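Local coordinates for protein Polyphosphate:AMP phosphotransferase (Pseudomonas aeruginosa PAO1, PDB 3CZP) that transfers a phosphate from inorganic polyphosphate to AMP to make ADP, using magnesium, and forms homodimers, each chain containing two fused PPK2 domains, at residues A[295-307]-A[355-369]. Numbering follows the deposited sequence.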
loop_
_atom_site.group_PDB
_atom_site.type_symbol
_atom_site.label_atom_id
_atom_site.label_comp_id
_atom_site.label_asym_id
_atom_site.label_seq_id
_atom_site.Cartn_x
_atom_site.Cartn_y
_atom_site.Cartn_z
ATOM N N ARG A 295 4.204 0.469 -29.463
ATOM C CA ARG A 295 4.400 -0.927 -29.066
ATOM C C ARG A 295 4.733 -1.058 -27.591
ATOM O O ARG A 295 4.548 -2.116 -27.000
ATOM C CB ARG A 295 5.467 -1.585 -29.939
ATOM C CG ARG A 295 4.953 -1.733 -31.391
ATOM C CD ARG A 295 5.981 -2.259 -32.322
ATOM N NE ARG A 295 7.039 -1.280 -32.581
ATOM C CZ ARG A 295 8.057 -1.495 -33.391
ATOM N NH1 ARG A 295 8.180 -2.671 -34.019
ATOM N NH2 ARG A 295 8.962 -0.550 -33.561
ATOM N N PHE A 296 5.207 0.027 -26.991
ATOM C CA PHE A 296 5.488 0.020 -25.576
ATOM C C PHE A 296 4.261 -0.159 -24.688
ATOM O O PHE A 296 4.388 -0.564 -23.551
ATOM C CB PHE A 296 6.233 1.289 -25.186
ATOM C CG PHE A 296 6.949 1.164 -23.875
ATOM C CD1 PHE A 296 7.993 0.254 -23.725
ATOM C CD2 PHE A 296 6.622 1.957 -22.809
ATOM C CE1 PHE A 296 8.663 0.136 -22.504
ATOM C CE2 PHE A 296 7.273 1.792 -21.611
ATOM C CZ PHE A 296 8.290 0.887 -21.491
ATOM N N ARG A 297 3.068 0.158 -25.199
ATOM C CA ARG A 297 1.798 -0.049 -24.460
ATOM C C ARG A 297 1.551 -1.466 -24.026
ATOM O O ARG A 297 0.827 -1.707 -23.087
ATOM C CB ARG A 297 0.590 0.321 -25.339
ATOM C CG ARG A 297 0.523 1.774 -25.621
ATOM C CD ARG A 297 -0.623 2.137 -26.527
ATOM N NE ARG A 297 -0.690 3.594 -26.556
ATOM C CZ ARG A 297 -1.215 4.336 -25.587
ATOM N NH1 ARG A 297 -1.209 5.658 -25.709
ATOM N NH2 ARG A 297 -1.780 3.763 -24.518
ATOM N N GLN A 298 2.105 -2.393 -24.787
ATOM C CA GLN A 298 2.016 -3.813 -24.515
ATOM C C GLN A 298 3.038 -4.259 -23.488
ATOM O O GLN A 298 3.062 -5.426 -23.107
ATOM C CB GLN A 298 2.235 -4.537 -25.837
ATOM C CG GLN A 298 2.671 -5.982 -25.768
ATOM C CD GLN A 298 2.668 -6.644 -27.141
ATOM O OE1 GLN A 298 2.531 -5.961 -28.173
ATOM N NE2 GLN A 298 2.861 -7.981 -27.162
ATOM N N HIS A 299 3.852 -3.331 -23.001
ATOM C CA HIS A 299 5.014 -3.660 -22.221
ATOM C C HIS A 299 5.215 -2.744 -21.022
ATOM O O HIS A 299 4.535 -1.741 -20.837
ATOM C CB HIS A 299 6.278 -3.549 -23.111
ATOM C CG HIS A 299 6.339 -4.569 -24.213
ATOM N ND1 HIS A 299 6.580 -5.913 -23.978
ATOM C CD2 HIS A 299 6.177 -4.446 -25.548
ATOM C CE1 HIS A 299 6.569 -6.568 -25.128
ATOM N NE2 HIS A 299 6.319 -5.702 -26.094
ATOM N N SER A 300 6.201 -3.104 -20.214
ATOM C CA SER A 300 6.778 -2.139 -19.306
ATOM C C SER A 300 8.267 -2.482 -19.181
ATOM O O SER A 300 8.718 -3.448 -19.764
ATOM C CB SER A 300 6.011 -2.103 -17.968
ATOM O OG SER A 300 6.057 -3.370 -17.395
ATOM N N LEU A 301 9.014 -1.664 -18.439
ATOM C CA LEU A 301 10.450 -1.835 -18.341
ATOM C C LEU A 301 10.839 -1.885 -16.885
ATOM O O LEU A 301 10.333 -1.110 -16.086
ATOM C CB LEU A 301 11.164 -0.690 -19.081
ATOM C CG LEU A 301 12.679 -0.651 -19.326
ATOM C CD1 LEU A 301 13.079 -1.836 -20.142
ATOM C CD2 LEU A 301 13.034 0.657 -20.097
ATOM N N VAL A 302 11.714 -2.834 -16.560
ATOM C CA VAL A 302 12.441 -2.871 -15.265
ATOM C C VAL A 302 13.920 -2.883 -15.529
ATOM O O VAL A 302 14.426 -3.794 -16.208
ATOM C CB VAL A 302 12.005 -4.096 -14.413
ATOM C CG1 VAL A 302 12.879 -4.245 -13.156
ATOM C CG2 VAL A 302 10.536 -3.938 -14.022
ATOM N N ALA A 303 14.616 -1.867 -14.991
ATOM C CA ALA A 303 16.098 -1.780 -14.981
ATOM C C ALA A 303 16.625 -1.923 -13.585
ATOM O O ALA A 303 16.312 -1.128 -12.696
ATOM C CB ALA A 303 16.609 -0.485 -15.623
ATOM N N VAL A 304 17.403 -2.967 -13.371
ATOM C CA VAL A 304 18.027 -3.233 -12.100
ATOM C C VAL A 304 19.494 -2.799 -12.111
ATOM O O VAL A 304 20.232 -3.141 -13.045
ATOM C CB VAL A 304 18.010 -4.744 -11.803
ATOM C CG1 VAL A 304 19.052 -5.054 -10.732
ATOM C CG2 VAL A 304 16.554 -5.249 -11.437
ATOM N N PHE A 305 19.924 -2.063 -11.098
ATOM C CA PHE A 305 21.340 -1.662 -10.978
ATOM C C PHE A 305 22.008 -2.150 -9.714
ATOM O O PHE A 305 21.554 -1.858 -8.608
ATOM C CB PHE A 305 21.481 -0.124 -11.009
ATOM C CG PHE A 305 21.229 0.484 -12.342
ATOM C CD1 PHE A 305 22.296 0.805 -13.199
ATOM C CD2 PHE A 305 19.934 0.752 -12.759
ATOM C CE1 PHE A 305 22.049 1.376 -14.427
ATOM C CE2 PHE A 305 19.663 1.292 -14.034
ATOM C CZ PHE A 305 20.698 1.629 -14.849
ATOM N N GLU A 306 23.087 -2.906 -9.893
ATOM C CA GLU A 306 23.959 -3.314 -8.835
ATOM C C GLU A 306 25.400 -2.976 -9.249
ATOM O O GLU A 306 25.685 -2.711 -10.435
ATOM C CB GLU A 306 23.829 -4.822 -8.565
ATOM C CG GLU A 306 22.430 -5.391 -8.231
ATOM C CD GLU A 306 21.882 -5.069 -6.821
ATOM O OE1 GLU A 306 22.636 -4.577 -5.977
ATOM O OE2 GLU A 306 20.660 -5.334 -6.574
ATOM N N GLY A 307 26.296 -2.941 -8.262
ATOM C CA GLY A 307 27.739 -2.876 -8.550
ATOM C C GLY A 307 28.510 -2.573 -7.310
ATOM O O GLY A 307 27.938 -2.304 -6.260
ATOM N N PRO A 355 6.161 -2.231 -12.144
ATOM C CA PRO A 355 5.385 -1.264 -12.927
ATOM C C PRO A 355 4.108 -1.801 -13.567
ATOM O O PRO A 355 4.027 -2.968 -13.943
ATOM C CB PRO A 355 6.410 -0.771 -13.974
ATOM C CG PRO A 355 7.368 -1.905 -14.114
ATOM C CD PRO A 355 7.461 -2.545 -12.768
ATOM N N ALA A 356 3.089 -0.961 -13.638
ATOM C CA ALA A 356 1.971 -1.209 -14.529
ATOM C C ALA A 356 2.439 -1.158 -16.004
ATOM O O ALA A 356 3.514 -0.654 -16.316
ATOM C CB ALA A 356 0.910 -0.207 -14.297
ATOM N N ARG A 357 1.589 -1.598 -16.906
ATOM C CA ARG A 357 1.875 -1.472 -18.327
ATOM C C ARG A 357 2.182 -0.022 -18.697
ATOM O O ARG A 357 1.548 0.907 -18.221
ATOM C CB ARG A 357 0.697 -1.931 -19.170
ATOM C CG ARG A 357 0.512 -3.443 -19.158
ATOM C CD ARG A 357 0.943 -4.032 -20.487
ATOM N NE ARG A 357 0.735 -5.474 -20.479
ATOM C CZ ARG A 357 -0.179 -6.135 -21.186
ATOM N NH1 ARG A 357 -1.004 -5.504 -22.045
ATOM N NH2 ARG A 357 -0.239 -7.464 -21.041
ATOM N N ARG A 358 3.152 0.123 -19.590
ATOM C CA ARG A 358 3.625 1.393 -20.104
ATOM C C ARG A 358 4.503 2.152 -19.134
ATOM O O ARG A 358 4.896 3.222 -19.454
ATOM C CB ARG A 358 2.472 2.272 -20.559
ATOM C CG ARG A 358 2.833 3.103 -21.761
ATOM C CD ARG A 358 1.567 3.562 -22.390
ATOM N NE ARG A 358 1.795 4.748 -23.199
ATOM C CZ ARG A 358 1.057 5.853 -23.127
ATOM N NH1 ARG A 358 0.023 5.928 -22.272
ATOM N NH2 ARG A 358 1.343 6.883 -23.919
ATOM N N GLN A 359 4.839 1.585 -17.979
ATOM C CA GLN A 359 5.669 2.280 -17.000
ATOM C C GLN A 359 7.093 1.721 -17.036
ATOM O O GLN A 359 7.364 0.655 -17.619
ATOM C CB GLN A 359 5.102 2.175 -15.555
ATOM C CG GLN A 359 3.704 2.742 -15.329
ATOM C CD GLN A 359 3.193 2.638 -13.839
ATOM O OE1 GLN A 359 3.699 1.858 -13.017
ATOM N NE2 GLN A 359 2.208 3.468 -13.507
ATOM N N PHE A 360 7.996 2.444 -16.375
ATOM C CA PHE A 360 9.437 2.130 -16.361
ATOM C C PHE A 360 9.926 2.301 -14.939
ATOM O O PHE A 360 9.824 3.362 -14.402
ATOM C CB PHE A 360 10.156 3.103 -17.320
ATOM C CG PHE A 360 11.675 2.944 -17.421
ATOM C CD1 PHE A 360 12.370 1.845 -16.866
ATOM C CD2 PHE A 360 12.395 3.916 -18.077
ATOM C CE1 PHE A 360 13.751 1.738 -16.982
ATOM C CE2 PHE A 360 13.785 3.838 -18.186
ATOM C CZ PHE A 360 14.470 2.755 -17.644
ATOM N N THR A 361 10.371 1.239 -14.290
ATOM C CA THR A 361 10.828 1.320 -12.891
ATOM C C THR A 361 12.303 0.974 -12.906
ATOM O O THR A 361 12.740 0.032 -13.545
ATOM C CB THR A 361 10.102 0.380 -11.943
ATOM O OG1 THR A 361 8.703 0.658 -11.971
ATOM C CG2 THR A 361 10.662 0.507 -10.503
ATOM N N ILE A 362 13.071 1.801 -12.227
ATOM C CA ILE A 362 14.496 1.611 -12.083
ATOM C C ILE A 362 14.760 1.275 -10.579
ATOM O O ILE A 362 14.302 2.015 -9.665
ATOM C CB ILE A 362 15.205 2.906 -12.444
ATOM C CG1 ILE A 362 14.904 3.359 -13.891
ATOM C CG2 ILE A 362 16.713 2.768 -12.171
ATOM C CD1 ILE A 362 15.759 4.584 -14.341
ATOM N N PHE A 363 15.510 0.187 -10.354
ATOM C CA PHE A 363 15.830 -0.300 -9.059
ATOM C C PHE A 363 17.307 -0.012 -8.822
ATOM O O PHE A 363 18.194 -0.602 -9.435
ATOM C CB PHE A 363 15.517 -1.786 -8.920
ATOM C CG PHE A 363 14.055 -2.104 -8.825
ATOM C CD1 PHE A 363 13.398 -2.014 -7.612
ATOM C CD2 PHE A 363 13.319 -2.449 -9.964
ATOM C CE1 PHE A 363 12.038 -2.289 -7.502
ATOM C CE2 PHE A 363 11.943 -2.755 -9.871
ATOM C CZ PHE A 363 11.311 -2.671 -8.637
ATOM N N ASP A 364 17.552 0.932 -7.947
ATOM C CA ASP A 364 18.886 1.187 -7.484
ATOM C C ASP A 364 19.142 0.290 -6.287
ATOM O O ASP A 364 18.724 0.575 -5.165
ATOM C CB ASP A 364 19.039 2.656 -7.147
ATOM C CG ASP A 364 20.475 3.033 -6.790
ATOM O OD1 ASP A 364 21.400 2.172 -6.824
ATOM O OD2 ASP A 364 20.681 4.210 -6.457
ATOM N N ARG A 365 19.826 -0.818 -6.570
ATOM C CA ARG A 365 19.834 -2.014 -5.725
ATOM C C ARG A 365 18.464 -2.661 -5.776
ATOM O O ARG A 365 17.516 -2.052 -6.237
ATOM C CB ARG A 365 20.283 -1.716 -4.309
ATOM C CG ARG A 365 21.568 -0.955 -4.272
ATOM C CD ARG A 365 21.919 -0.582 -2.884
ATOM N NE ARG A 365 22.512 -1.713 -2.189
ATOM C CZ ARG A 365 23.296 -1.613 -1.118
ATOM N NH1 ARG A 365 23.600 -0.414 -0.620
ATOM N NH2 ARG A 365 23.798 -2.720 -0.546
ATOM N N SER A 366 18.378 -3.925 -5.423
ATOM C CA SER A 366 17.241 -4.699 -5.855
ATOM C C SER A 366 17.105 -5.916 -4.994
ATOM O O SER A 366 17.733 -6.011 -3.951
ATOM C CB SER A 366 17.440 -5.118 -7.343
ATOM O OG SER A 366 18.351 -6.228 -7.403
ATOM N N TRP A 367 16.312 -6.880 -5.478
ATOM C CA TRP A 367 16.151 -8.171 -4.808
ATOM C C TRP A 367 17.399 -9.034 -4.772
ATOM O O TRP A 367 17.439 -10.011 -4.062
ATOM C CB TRP A 367 15.037 -8.974 -5.479
ATOM C CG TRP A 367 15.026 -8.946 -6.985
ATOM C CD1 TRP A 367 15.590 -9.873 -7.838
ATOM C CD2 TRP A 367 14.380 -7.968 -7.830
ATOM N NE1 TRP A 367 15.348 -9.518 -9.146
ATOM C CE2 TRP A 367 14.622 -8.357 -9.177
ATOM C CE3 TRP A 367 13.692 -6.776 -7.579
ATOM C CZ2 TRP A 367 14.173 -7.645 -10.242
ATOM C CZ3 TRP A 367 13.217 -6.048 -8.657
ATOM C CH2 TRP A 367 13.453 -6.482 -9.984
ATOM N N TYR A 368 18.387 -8.697 -5.585
ATOM C CA TYR A 368 19.711 -9.326 -5.546
ATOM C C TYR A 368 20.507 -9.099 -4.265
ATOM O O TYR A 368 21.477 -9.844 -3.986
ATOM C CB TYR A 368 20.506 -8.987 -6.811
ATOM C CG TYR A 368 19.925 -9.693 -8.010
ATOM C CD1 TYR A 368 20.184 -11.028 -8.228
ATOM C CD2 TYR A 368 19.040 -9.045 -8.883
ATOM C CE1 TYR A 368 19.634 -11.716 -9.313
ATOM C CE2 TYR A 368 18.482 -9.738 -9.983
ATOM C CZ TYR A 368 18.799 -11.078 -10.189
ATOM O OH TYR A 368 18.271 -11.807 -11.239
ATOM N N GLY A 369 20.077 -8.127 -3.466
ATOM C CA GLY A 369 20.679 -7.883 -2.154
ATOM C C GLY A 369 20.794 -9.140 -1.303
ATOM O O GLY A 369 21.785 -9.334 -0.626
HETATM O O HOH W 1 22.161 -4.878 -3.354
#
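L301 to F305 run beside F360 to D364 as parallel neighbours, strand axes 4.7 Å apart and their N-to-C directions 12° apart, and L301, A303 and F305 each give an N-H and a C=O to the neighbouring strand, from Q359 O at one end to R365 N at the other. In-register parallel pairing sends successive residues to alternate faces: L301, A303 and F305 with F360, I362 and D364 to one, V302 and V304 with T361 and F363 to the other. On the first, L301 CD2 sits over the centre of the F360 ring, 3.4 Å from its centroid, while A303 CB meets the edge of that ring; farther along, F305 CE2 touches I362 CG2. On the second, V302 CG1 reaches the edge of the F363 ring and its CG2 packs on P355 CD at 3.6 Å, and V304 turns CG2 to W367 CZ2. Near the C-terminal end of strand 300-307, E306 bends at chi2 (-74°), bringing the anti lone pair of OE2 to S366 OG, 2.6 Å away. S366 OG also accepts from Y368 N, an ST turn; one bond given and one received fix the hydroxyl's rotation. At the far end the R297 and R358 guanidiniums stack, planes 28° apart. This contact pairs strands 300-307 and 360-364 in the five-stranded parallel sheet of a P-loop-type kinase domain: 330-333 flanks 360-364, 404-412 borders 300-307 on its other edge, and helices 313-321 and 475-496 cover the L301 and F305 face.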